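PDB 4E8H: glutathione S-transferase from Bombyx mori, which binds glutathione and probably catalyses its conjugation to electrophilic substrates. Local coordinates for residues 112-117 / 170-175; 48-51 / 55-58; 26-31 / 86-91; 177-180 / 184-187. All blocks are in the same frame, centred on the assembly; numbering follows the deposited sequence.

Interaction 1: residues 112-117 / 170-175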
loop_
_atom_site.group_PDB
_atom_site.type_symbol
_atom_site.label_atom_id
_atom_site.label_comp_id
_atom_site.label_asym_id
_atom_site.label_seq_id
_atom_site.Cartn_x
_atom_site.Cartn_y
_atom_site.Cartn_z
ATOM N N LEU B 112 -2.304 4.865 8.456
ATOM C CA LEU B 112 -1.073 5.318 9.099
ATOM C C LEU B 112 -1.320 6.493 10.045
ATOM O O LEU B 112 -0.844 6.489 11.183
ATOM C CB LEU B 112 -0.017 5.685 8.051
ATOM C CG LEU B 112 1.284 6.343 8.530
ATOM C CD1 LEU B 112 2.076 5.429 9.467
ATOM C CD2 LEU B 112 2.133 6.761 7.340
ATOM N N ARG B 113 -2.062 7.492 9.565
ATOM C CA ARG B 113 -2.410 8.665 10.373
ATOM C C ARG B 113 -3.347 8.314 11.530
ATOM O O ARG B 113 -3.269 8.923 12.601
ATOM C CB ARG B 113 -3.002 9.776 9.502
ATOM C CG ARG B 113 -1.954 10.561 8.719
ATOM C CD ARG B 113 -2.554 11.226 7.490
ATOM N NE ARG B 113 -1.523 11.713 6.574
ATOM C CZ ARG B 113 -1.421 12.965 6.136
ATOM N NH1 ARG B 113 -2.297 13.889 6.513
ATOM N NH2 ARG B 113 -0.443 13.294 5.302
ATOM N N TYR B 114 -4.226 7.336 11.303
ATOM C CA TYR B 114 -5.056 6.759 12.364
ATOM C C TYR B 114 -4.172 6.155 13.455
ATOM O O TYR B 114 -4.381 6.414 14.644
ATOM C CB TYR B 114 -6.017 5.702 11.793
ATOM C CG TYR B 114 -6.597 4.747 12.825
ATOM C CD1 TYR B 114 -7.771 5.058 13.510
ATOM C CD2 TYR B 114 -5.969 3.531 13.112
ATOM C CE1 TYR B 114 -8.304 4.186 14.458
ATOM C CE2 TYR B 114 -6.491 2.655 14.061
ATOM C CZ TYR B 114 -7.659 2.989 14.728
ATOM O OH TYR B 114 -8.186 2.128 15.665
ATOM N N LEU B 115 -3.189 5.353 13.041
ATOM C CA LEU B 115 -2.245 4.723 13.968
ATOM C C LEU B 115 -1.444 5.744 14.763
ATOM O O LEU B 115 -1.279 5.596 15.972
ATOM C CB LEU B 115 -1.279 3.790 13.231
ATOM C CG LEU B 115 -1.761 2.425 12.737
ATOM C CD1 LEU B 115 -0.642 1.764 11.947
ATOM C CD2 LEU B 115 -2.213 1.524 13.886
ATOM N N ASN B 116 -0.944 6.773 14.080
ATOM C CA ASN B 116 -0.137 7.809 14.726
ATOM C C ASN B 116 -0.915 8.612 15.768
ATOM O O ASN B 116 -0.362 9.003 16.799
ATOM C CB ASN B 116 0.497 8.734 13.682
ATOM C CG ASN B 116 1.589 8.048 12.872
ATOM O OD1 ASN B 116 2.058 6.962 13.221
ATOM N ND2 ASN B 116 2.000 8.686 11.785
ATOM N N LEU B 117 -2.198 8.841 15.498
ATOM C CA LEU B 117 -3.079 9.519 16.448
ATOM C C LEU B 117 -3.487 8.622 17.624
ATOM O O LEU B 117 -3.344 9.015 18.783
ATOM C CB LEU B 117 -4.323 10.082 15.741
ATOM C CG LEU B 117 -5.430 10.743 16.578
ATOM C CD1 LEU B 117 -4.906 11.889 17.443
ATOM C CD2 LEU B 117 -6.560 11.228 15.684
ATOM N N THR B 170 -15.261 2.772 11.330
ATOM C CA THR B 170 -15.897 2.055 12.437
ATOM C C THR B 170 -15.140 2.290 13.750
ATOM O O THR B 170 -15.762 2.561 14.781
ATOM C CB THR B 170 -16.029 0.538 12.152
ATOM O OG1 THR B 170 -16.799 0.339 10.958
ATOM C CG2 THR B 170 -16.725 -0.183 13.309
ATOM N N ASN B 171 -13.810 2.204 13.710
ATOM C CA ASN B 171 -13.003 2.423 14.911
ATOM C C ASN B 171 -13.169 3.819 15.508
ATOM O O ASN B 171 -13.433 3.953 16.703
ATOM C CB ASN B 171 -11.524 2.126 14.654
ATOM C CG ASN B 171 -11.227 0.640 14.582
ATOM O OD1 ASN B 171 -11.877 -0.175 15.239
ATOM N ND2 ASN B 171 -10.234 0.280 13.783
ATOM N N ILE B 172 -13.033 4.849 14.674
ATOM C CA ILE B 172 -13.139 6.231 15.155
ATOM C C ILE B 172 -14.543 6.556 15.681
ATOM O O ILE B 172 -14.689 7.322 16.635
ATOM C CB ILE B 172 -12.614 7.283 14.130
ATOM C CG1 ILE B 172 -13.517 7.375 12.889
ATOM C CG2 ILE B 172 -11.155 6.981 13.755
ATOM C CD1 ILE B 172 -13.228 8.579 11.992
ATOM N N ASP B 173 -15.561 5.958 15.065
ATOM C CA ASP B 173 -16.932 6.063 15.556
ATOM C C ASP B 173 -17.025 5.507 16.982
ATOM O O ASP B 173 -17.555 6.172 17.878
ATOM C CB ASP B 173 -17.896 5.333 14.616
ATOM C CG ASP B 173 -19.343 5.443 15.057
ATOM O OD1 ASP B 173 -19.872 6.573 15.122
ATOM O OD2 ASP B 173 -19.956 4.389 15.330
ATOM N N ALA B 174 -16.482 4.306 17.187
ATOM C CA ALA B 174 -16.431 3.678 18.510
ATOM C C ALA B 174 -15.615 4.478 19.533
ATOM O O ALA B 174 -15.855 4.374 20.739
ATOM C CB ALA B 174 -15.898 2.256 18.401
ATOM N N PHE B 175 -14.653 5.266 19.051
ATOM C CA PHE B 175 -13.801 6.085 19.924
ATOM C C PHE B 175 -14.420 7.451 20.238
ATOM O O PHE B 175 -13.867 8.224 21.027
ATOM C CB PHE B 175 -12.400 6.289 19.326
ATOM C CG PHE B 175 -11.636 5.013 19.050
ATOM C CD1 PHE B 175 -12.022 3.790 19.604
ATOM C CD2 PHE B 175 -10.497 5.051 18.248
ATOM C CE1 PHE B 175 -11.302 2.626 19.337
ATOM C CE2 PHE B 175 -9.768 3.895 17.981
ATOM C CZ PHE B 175 -10.170 2.681 18.527
#
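Tyr-114 reaches from helix 93-124 to segment 170-175 and makes every contact between the two segments, meeting Asn-171, Ile-172 and Phe-175. Its hydroxyl comes to the edge of the Phe-175 ring, with OH 3.3 Å from CE2 of Phe-175, and the two side chains cross at nearly a right angle. Beside it, the amide of Asn-171 is turned within 22° of the plane of the tyrosine ring; ND2 of Asn-171 lies 3.3 Å from OH of Tyr-114, but the angle is too poor for a hydrogen bond. Further back, the CG2 methyl of Ile-172 approaches the rim of the tyrosine ring near its plane, 3.9 Å from CD1 of Tyr-114. With CG of Tyr-114 anti to the backbone N (chi1 162°), the ring extends between helices whose nearest CA atoms, those of Tyr-114 and Ile-172, stay 8.6 Å apart. Cutting this side chain back to an alanine is likely to leave the edge of Phe-175 and the CG2 methyl of Ile-172 without their partner and a gap between the helices. In the next shell, OD1 of Asn-171 accepts a hydrogen bond from Arg-19, which probably helps to fix the amide. Tyr-118, one turn further along helix 93-124, meets both aromatic rings, and Phe-136 of helix 130-146 touches Tyr-114 and Ile-172. Such buried aromatic packing between long helices belongs to the all-helical C-terminal domain of the glutathione transferase fold, with the side chain of Tyr-114 about 9 Å from the bound glutathione.

Interaction 2: residues 48-51 / 55-58. With GSH (glutathione), chain F.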
loop_
_atom_site.group_PDB
_atom_site.type_symbol
_atom_site.label_atom_id
_atom_site.label_comp_id
_atom_site.label_asym_id
_atom_site.label_seq_id
_atom_site.Cartn_x
_atom_site.Cartn_y
_atom_site.Cartn_z
ATOM N N GLU B 48 8.017 -21.928 14.022
ATOM C CA GLU B 48 6.995 -22.351 13.062
ATOM C C GLU B 48 6.321 -21.165 12.371
ATOM O O GLU B 48 6.168 -21.164 11.145
ATOM C CB GLU B 48 5.937 -23.227 13.746
ATOM C CG GLU B 48 6.418 -24.623 14.155
ATOM C CD GLU B 48 7.357 -24.620 15.357
ATOM O OE1 GLU B 48 7.331 -23.656 16.154
ATOM O OE2 GLU B 48 8.123 -25.597 15.503
ATOM N N TYR B 49 5.920 -20.165 13.157
ATOM C CA TYR B 49 5.271 -18.976 12.605
ATOM C C TYR B 49 6.240 -18.179 11.741
ATOM O O TYR B 49 5.867 -17.695 10.672
ATOM C CB TYR B 49 4.688 -18.080 13.705
ATOM C CG TYR B 49 3.573 -17.172 13.215
ATOM C CD1 TYR B 49 2.237 -17.529 13.387
ATOM C CD2 TYR B 49 3.852 -15.963 12.572
ATOM C CE1 TYR B 49 1.207 -16.709 12.938
ATOM C CE2 TYR B 49 2.828 -15.135 12.116
ATOM C CZ TYR B 49 1.509 -15.516 12.304
ATOM O OH TYR B 49 0.489 -14.709 11.858
ATOM N N LEU B 50 7.483 -18.055 12.204
ATOM C CA LEU B 50 8.511 -17.302 11.486
ATOM C C LEU B 50 8.871 -17.947 10.146
ATOM O O LEU B 50 9.116 -17.244 9.163
ATOM C CB LEU B 50 9.754 -17.103 12.360
ATOM C CG LEU B 50 9.600 -16.149 13.552
ATOM C CD1 LEU B 50 10.741 -16.332 14.544
ATOM C CD2 LEU B 50 9.513 -14.694 13.098
ATOM N N LYS B 51 8.891 -19.280 10.117
ATOM C CA LYS B 51 9.066 -20.035 8.873
ATOM C C LYS B 51 7.947 -19.707 7.881
ATOM O O LYS B 51 8.204 -19.477 6.696
ATOM C CB LYS B 51 9.110 -21.543 9.155
ATOM C CG LYS B 51 9.212 -22.419 7.905
ATOM C CD LYS B 51 9.490 -23.875 8.258
ATOM C CE LYS B 51 9.701 -24.708 7.002
ATOM N NZ LYS B 51 10.060 -26.121 7.310
ATOM N N GLN B 55 7.988 -11.956 8.664
ATOM C CA GLN B 55 7.615 -10.641 9.183
ATOM C C GLN B 55 6.759 -10.750 10.455
ATOM O O GLN B 55 6.479 -9.740 11.105
ATOM C CB GLN B 55 6.903 -9.816 8.101
ATOM C CG GLN B 55 7.112 -8.309 8.232
ATOM C CD GLN B 55 6.505 -7.506 7.088
ATOM O OE1 GLN B 55 6.313 -8.013 5.980
ATOM N NE2 GLN B 55 6.207 -6.241 7.356
ATOM N N HIS B 56 6.368 -11.976 10.807
ATOM C CA HIS B 56 5.582 -12.267 12.019
ATOM C C HIS B 56 4.451 -11.262 12.280
ATOM O O HIS B 56 4.375 -10.641 13.345
ATOM C CB HIS B 56 6.490 -12.439 13.252
ATOM C CG HIS B 56 7.437 -11.302 13.478
ATOM N ND1 HIS B 56 7.060 -10.133 14.100
ATOM C CD2 HIS B 56 8.745 -11.156 13.162
ATOM C CE1 HIS B 56 8.095 -9.313 14.158
ATOM N NE2 HIS B 56 9.131 -9.910 13.596
ATOM N N THR B 57 3.585 -11.111 11.284
ATOM C CA THR B 57 2.419 -10.244 11.389
ATOM C C THR B 57 1.130 -11.054 11.345
ATOM O O THR B 57 1.111 -12.197 10.877
ATOM C CB THR B 57 2.354 -9.219 10.232
ATOM O OG1 THR B 57 2.480 -9.905 8.977
ATOM C CG2 THR B 57 3.459 -8.172 10.358
ATOM N N ILE B 58 0.064 -10.449 11.855
ATOM C CA ILE B 58 -1.297 -10.886 11.574
ATOM C C ILE B 58 -2.010 -9.739 10.841
ATOM O O ILE B 58 -1.746 -8.568 11.126
ATOM C CB ILE B 58 -2.069 -11.306 12.856
ATOM C CG1 ILE B 58 -2.059 -10.185 13.904
ATOM C CG2 ILE B 58 -1.489 -12.601 13.428
ATOM C CD1 ILE B 58 -3.134 -10.316 14.973
HETATM N N1 GSH F . 0.103 -3.628 6.939
HETATM C CA1 GSH F . -0.238 -4.865 7.619
HETATM C C1 GSH F . -1.521 -5.403 7.051
HETATM O O11 GSH F . -2.322 -4.642 6.467
HETATM O O12 GSH F . -1.800 -6.619 7.150
HETATM C CB1 GSH F . -0.393 -4.607 9.117
HETATM C CG1 GSH F . -0.119 -5.874 9.926
HETATM C CD1 GSH F . 0.221 -5.546 11.364
HETATM O OE1 GSH F . 1.118 -4.501 11.669
HETATM N N2 GSH F . -0.361 -6.287 12.307
HETATM C CA2 GSH F . -0.034 -6.136 13.715
HETATM C C2 GSH F . 1.007 -7.135 14.123
HETATM O O2 GSH F . 1.031 -8.389 13.482
HETATM C CB2 GSH F . -1.288 -6.335 14.557
HETATM S SG2 GSH F . -2.543 -5.062 14.260
HETATM N N3 GSH F . 1.868 -6.785 15.081
HETATM C CA3 GSH F . 2.810 -7.728 15.668
HETATM C C3 GSH F . 4.135 -7.754 14.938
HETATM O O31 GSH F . 4.254 -7.212 13.818
HETATM O O32 GSH F . 5.133 -8.317 15.444
#
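Tyr-49 of helix 47-52, its CG anti to the backbone N (chi1 -157°), carries its ring edge-on to loop 55-58, where the rim passes CA of His-56. OH of Tyr-49 donates a 2.8 Å hydrogen bond to O of Thr-57, which lies in the ring plane, while the hydroxyl sits 38° out of the carbonyl plane. The CG2 methyl of Ile-58, 3.3 Å from OH of Tyr-49, lies obliquely to the ring, the side chains crossing at about a right angle. Leu-50 runs alongside His-56, pointing the same way, its CD2 3.6 Å from CD2 of the imidazole. A phenylalanine in place of Tyr-49 would probably lose this tie between loop and helix, although OG1 of Thr-60 also bonds to O of Thr-57. ND1 of His-56 donates to O32 of glutathione at 3.0 Å, in the imidazole plane but bent (138°). Straighter bonds join the Ile-58 backbone to glutathione, N to O2 at 2.8 Å and O from N2 at 2.9 Å. The peptide group that takes the Tyr-49 hydroxyl gives its N-H, that of Ile-58, to glutathione; Tyr-49 thus probably helps to position this donor from the second shell, and His-56 to stabilise the ligand's carboxylate.

Interaction 3: residues 26-31 / 86-91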
loop_
_atom_site.group_PDB
_atom_site.type_symbol
_atom_site.label_atom_id
_atom_site.label_comp_id
_atom_site.label_asym_id
_atom_site.label_seq_id
_atom_site.Cartn_x
_atom_site.Cartn_y
_atom_site.Cartn_z
ATOM N N ARG B 26 -16.418 -12.915 3.874
ATOM C CA ARG B 26 -17.863 -13.092 4.026
ATOM C C ARG B 26 -18.622 -12.672 2.769
ATOM O O ARG B 26 -19.501 -13.400 2.302
ATOM C CB ARG B 26 -18.387 -12.337 5.252
ATOM C CG ARG B 26 -17.975 -12.949 6.589
ATOM C CD ARG B 26 -18.748 -14.227 6.894
ATOM N NE ARG B 26 -20.157 -13.953 7.170
ATOM C CZ ARG B 26 -20.654 -13.714 8.380
ATOM N NH1 ARG B 26 -19.862 -13.717 9.447
ATOM N NH2 ARG B 26 -21.950 -13.473 8.525
ATOM N N VAL B 27 -18.271 -11.508 2.220
ATOM C CA VAL B 27 -18.900 -10.992 0.997
ATOM C C VAL B 27 -18.690 -11.949 -0.183
ATOM O O VAL B 27 -19.566 -12.096 -1.039
ATOM C CB VAL B 27 -18.406 -9.556 0.653
ATOM C CG1 VAL B 27 -18.934 -9.089 -0.704
ATOM C CG2 VAL B 27 -18.828 -8.577 1.732
ATOM N N LEU B 28 -17.533 -12.607 -0.204
ATOM C CA LEU B 28 -17.204 -13.595 -1.231
ATOM C C LEU B 28 -17.730 -14.987 -0.881
ATOM O O LEU B 28 -17.601 -15.921 -1.678
ATOM C CB LEU B 28 -15.689 -13.653 -1.450
ATOM C CG LEU B 28 -15.006 -12.418 -2.046
ATOM C CD1 LEU B 28 -13.507 -12.491 -1.839
ATOM C CD2 LEU B 28 -15.340 -12.247 -3.525
ATOM N N GLU B 29 -18.308 -15.112 0.313
ATOM C CA GLU B 29 -18.907 -16.362 0.805
ATOM C C GLU B 29 -17.888 -17.501 0.942
ATOM O O GLU B 29 -18.154 -18.650 0.578
ATOM C CB GLU B 29 -20.125 -16.765 -0.045
ATOM C CG GLU B 29 -21.214 -15.691 -0.087
ATOM C CD GLU B 29 -22.374 -16.038 -1.006
ATOM O OE1 GLU B 29 -22.149 -16.676 -2.057
ATOM O OE2 GLU B 29 -23.516 -15.657 -0.678
ATOM N N LEU B 30 -16.720 -17.155 1.478
ATOM C CA LEU B 30 -15.672 -18.119 1.789
ATOM C C LEU B 30 -15.620 -18.297 3.299
ATOM O O LEU B 30 -15.537 -17.310 4.034
ATOM C CB LEU B 30 -14.312 -17.618 1.286
ATOM C CG LEU B 30 -14.129 -17.287 -0.200
ATOM C CD1 LEU B 30 -12.887 -16.432 -0.418
ATOM C CD2 LEU B 30 -14.057 -18.554 -1.041
ATOM N N ASP B 31 -15.683 -19.540 3.770
ATOM C CA ASP B 31 -15.488 -19.779 5.195
ATOM C C ASP B 31 -14.006 -19.768 5.507
ATOM O O ASP B 31 -13.205 -20.412 4.821
ATOM C CB ASP B 31 -16.122 -21.089 5.673
ATOM C CG ASP B 31 -16.100 -21.226 7.200
ATOM O OD1 ASP B 31 -15.924 -22.350 7.709
ATOM O OD2 ASP B 31 -16.252 -20.203 7.899
ATOM N N ASP B 86 -16.001 -10.262 -10.650
ATOM C CA ASP B 86 -14.964 -9.322 -10.239
ATOM C C ASP B 86 -15.515 -7.982 -9.735
ATOM O O ASP B 86 -14.787 -6.999 -9.691
ATOM C CB ASP B 86 -13.954 -9.106 -11.378
ATOM C CG ASP B 86 -14.579 -8.461 -12.613
ATOM O OD1 ASP B 86 -15.825 -8.347 -12.686
ATOM O OD2 ASP B 86 -13.817 -8.069 -13.520
ATOM N N SER B 87 -16.788 -7.945 -9.346
ATOM C CA SER B 87 -17.445 -6.689 -8.946
ATOM C C SER B 87 -16.761 -5.969 -7.777
ATOM O O SER B 87 -16.734 -4.737 -7.732
ATOM C CB SER B 87 -18.923 -6.924 -8.629
ATOM O OG SER B 87 -19.078 -7.719 -7.465
ATOM N N LEU B 88 -16.215 -6.744 -6.839
ATOM C CA LEU B 88 -15.481 -6.203 -5.690
ATOM C C LEU B 88 -14.089 -5.684 -6.054
ATOM O O LEU B 88 -13.454 -4.989 -5.256
ATOM C CB LEU B 88 -15.334 -7.262 -4.589
ATOM C CG LEU B 88 -16.351 -7.450 -3.455
ATOM C CD1 LEU B 88 -15.718 -8.327 -2.361
ATOM C CD2 LEU B 88 -16.827 -6.126 -2.861
ATOM N N TYR B 89 -13.614 -6.041 -7.245
ATOM C CA TYR B 89 -12.264 -5.696 -7.691
ATOM C C TYR B 89 -12.157 -5.965 -9.196
ATOM O O TYR B 89 -11.495 -6.921 -9.610
ATOM C CB TYR B 89 -11.229 -6.508 -6.893
ATOM C CG TYR B 89 -9.783 -6.066 -7.030
ATOM C CD1 TYR B 89 -9.403 -4.746 -6.777
ATOM C CD2 TYR B 89 -8.789 -6.981 -7.379
ATOM C CE1 TYR B 89 -8.070 -4.344 -6.894
ATOM C CE2 TYR B 89 -7.455 -6.588 -7.493
ATOM C CZ TYR B 89 -7.103 -5.270 -7.254
ATOM O OH TYR B 89 -5.788 -4.879 -7.366
ATOM N N PRO B 90 -12.832 -5.129 -10.020
ATOM C CA PRO B 90 -12.962 -5.362 -11.463
ATOM C C PRO B 90 -11.634 -5.418 -12.201
ATOM O O PRO B 90 -10.640 -4.843 -11.750
ATOM C CB PRO B 90 -13.789 -4.162 -11.945
ATOM C CG PRO B 90 -13.663 -3.144 -10.870
ATOM C CD PRO B 90 -13.577 -3.928 -9.609
ATOM N N LYS B 91 -11.634 -6.107 -13.336
ATOM C CA LYS B 91 -10.405 -6.349 -14.081
ATOM C C LYS B 91 -10.082 -5.251 -15.086
ATOM O O LYS B 91 -8.935 -5.128 -15.525
ATOM C CB LYS B 91 -10.435 -7.729 -14.736
ATOM C CG LYS B 91 -10.255 -8.838 -13.713
ATOM C CD LYS B 91 -10.278 -10.217 -14.351
ATOM C CE LYS B 91 -10.115 -11.264 -13.256
ATOM N NZ LYS B 91 -9.768 -12.600 -13.809
#
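Val-27 holds its CG1 methyl anti to the backbone N (chi1 173°), and Leu-28 sets CG beside its own backbone N (chi1 -66°); these torsions bring both side chains to the CD1 methyl of Leu-88. The contact is purely apolar. CG1 of Val-27 makes the closer approach, 3.7 Å from CD1 of Leu-88, and CD2 of Leu-28 follows at 4.1 Å from the same methyl. Leu-88 crosses both partners obliquely, and its CD1 branch meets two successive residues. The backbones remain well separated, with CA of Leu-28 8.8 Å from CA of Leu-88. Glu-29 takes a positive phi (62°) in a Schellman motif that ends helix 16-27, with Val-27 the last helical residue and Leu-28 just beyond it. Across from it, a type I beta turn from Asp-86 to Tyr-89 carries Leu-88, and N of Lys-91 donates to OD2 of Asp-86 at 2.9 Å. Leu-28 also packs on Leu-78 of helix 71-82, and Val-27 on Tyr-199. The contact thus seats the C-terminal end of the first helix of the thioredoxin-like domain against the linker into the helical domain, a junction of the glutathione transferase fold.

Interaction 4: residues 177-180 / 184-187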
loop_
_atom_site.group_PDB
_atom_site.type_symbol
_atom_site.label_atom_id
_atom_site.label_comp_id
_atom_site.label_asym_id
_atom_site.label_seq_id
_atom_site.Cartn_x
_atom_site.Cartn_y
_atom_site.Cartn_z
ATOM N N TYR B 177 -15.354 9.830 17.786
ATOM C CA TYR B 177 -15.160 10.828 16.741
ATOM C C TYR B 177 -16.505 11.073 16.063
ATOM O O TYR B 177 -17.183 10.126 15.655
ATOM C CB TYR B 177 -14.119 10.363 15.716
ATOM C CG TYR B 177 -13.507 11.473 14.878
ATOM C CD1 TYR B 177 -12.168 11.833 15.035
ATOM C CD2 TYR B 177 -14.264 12.156 13.923
ATOM C CE1 TYR B 177 -11.600 12.848 14.266
ATOM C CE2 TYR B 177 -13.708 13.172 13.155
ATOM C CZ TYR B 177 -12.377 13.512 13.331
ATOM O OH TYR B 177 -11.827 14.514 12.566
ATOM N N ASP B 178 -16.891 12.343 15.971
ATOM C CA ASP B 178 -18.109 12.751 15.276
ATOM C C ASP B 178 -17.708 13.351 13.934
ATOM O O ASP B 178 -17.166 14.452 13.873
ATOM C CB ASP B 178 -18.894 13.766 16.123
ATOM C CG ASP B 178 -20.221 14.190 15.488
ATOM O OD1 ASP B 178 -20.534 13.777 14.349
ATOM O OD2 ASP B 178 -20.962 14.952 16.144
ATOM N N PHE B 179 -17.965 12.612 12.861
ATOM C CA PHE B 179 -17.601 13.049 11.517
ATOM C C PHE B 179 -18.837 13.394 10.687
ATOM O O PHE B 179 -18.760 13.481 9.459
ATOM C CB PHE B 179 -16.768 11.968 10.815
ATOM C CG PHE B 179 -17.319 10.578 10.977
ATOM C CD1 PHE B 179 -18.359 10.125 10.169
ATOM C CD2 PHE B 179 -16.802 9.722 11.945
ATOM C CE1 PHE B 179 -18.877 8.842 10.323
ATOM C CE2 PHE B 179 -17.312 8.436 12.106
ATOM C CZ PHE B 179 -18.353 7.997 11.294
ATOM N N SER B 180 -19.971 13.600 11.358
ATOM C CA SER B 180 -21.232 13.866 10.663
ATOM C C SER B 180 -21.190 15.110 9.763
ATOM O O SER B 180 -21.940 15.191 8.786
ATOM C CB SER B 180 -22.412 13.924 11.642
ATOM O OG SER B 180 -22.242 14.950 12.602
ATOM N N ASN B 184 -20.303 13.572 2.960
ATOM C CA ASN B 184 -20.044 12.443 2.066
ATOM C C ASN B 184 -19.645 11.186 2.832
ATOM O O ASN B 184 -20.126 10.096 2.526
ATOM C CB ASN B 184 -18.982 12.785 1.017
ATOM C CG ASN B 184 -19.420 13.897 0.082
ATOM O OD1 ASN B 184 -20.608 14.058 -0.204
ATOM N ND2 ASN B 184 -18.455 14.672 -0.404
ATOM N N ILE B 185 -18.775 11.347 3.830
ATOM C CA ILE B 185 -18.369 10.229 4.682
ATOM C C ILE B 185 -19.574 9.688 5.455
ATOM O O ILE B 185 -19.797 8.476 5.487
ATOM C CB ILE B 185 -17.206 10.597 5.649
ATOM C CG1 ILE B 185 -15.953 10.986 4.851
ATOM C CG2 ILE B 185 -16.894 9.428 6.597
ATOM C CD1 ILE B 185 -14.735 11.339 5.700
ATOM N N ALA B 186 -20.357 10.589 6.048
ATOM C CA ALA B 186 -21.529 10.205 6.837
ATOM C C ALA B 186 -22.509 9.334 6.051
ATOM O O ALA B 186 -22.934 8.285 6.537
ATOM C CB ALA B 186 -22.233 11.441 7.394
ATOM N N LYS B 187 -22.852 9.768 4.837
ATOM C CA LYS B 187 -23.797 9.045 3.982
ATOM C C LYS B 187 -23.197 7.741 3.465
ATOM O O LYS B 187 -23.874 6.711 3.427
ATOM C CB LYS B 187 -24.249 9.918 2.806
ATOM C CG LYS B 187 -25.075 11.134 3.202
ATOM C CD LYS B 187 -25.222 12.102 2.036
ATOM C CE LYS B 187 -25.651 13.481 2.513
ATOM N NZ LYS B 187 -25.638 14.485 1.412
#
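An Asx turn at Asp-178 lies in the loop between helices 160-174 and 183-196 of the helical domain, from which Phe-179 is directed inward to meet Ile-185 near the start of the following helix. The packed part rests on this pair: CD1 of Phe-179 lies 3.9 Å from the CG2 methyl of Ile-185, which comes obliquely to the ring, the side chains crossing at about a right angle. CB of Phe-179 points toward the helix, and CG sits between the backbone N and the carbonyl carbon (chi1 45°). Phe-179 also packs on Ile-169 and Ile-172 of helix 160-174, and Ile-185 on Leu-140 and Leu-143 of helix 130-146. The CB methyl of Ala-186 joins in, 4.0 Å from O of Ser-180, where the backbones come nearest, CA of Ser-180 lying 5.3 Å from CA of Ala-186. The loose side is Ser-180 itself, exposed, with its CB pointing away from the helix. No hydrogen bond crosses between the segments. Asp-178 and Ser-180 pair with each other instead: OD1 of Asp-178 accepts from N of Ser-180 at 3.0 Å on its anti side and from OG of Ser-180 at 2.7 Å on its syn side.

In the fold
From the N terminus, residues 26-31 open the long loop that interaction 3 closes at 86-91, bringing the end of helix 16-27 to the linker before helix 93-124. Interaction 2 falls wholly within that loop, a short closure between helix 47-52 and the glutathione-binding residues ahead of strand 60-63; the two lie about 26 Å apart, centre to centre, without touching. The chain then enters the helical domain, where interaction 1 joins helices 93-124 and 160-174 across a second long loop. Interaction 4 follows in series as a local closure leading into helix 183-196. These last two touch, Ile-172 packing on Phe-179. No loops cross.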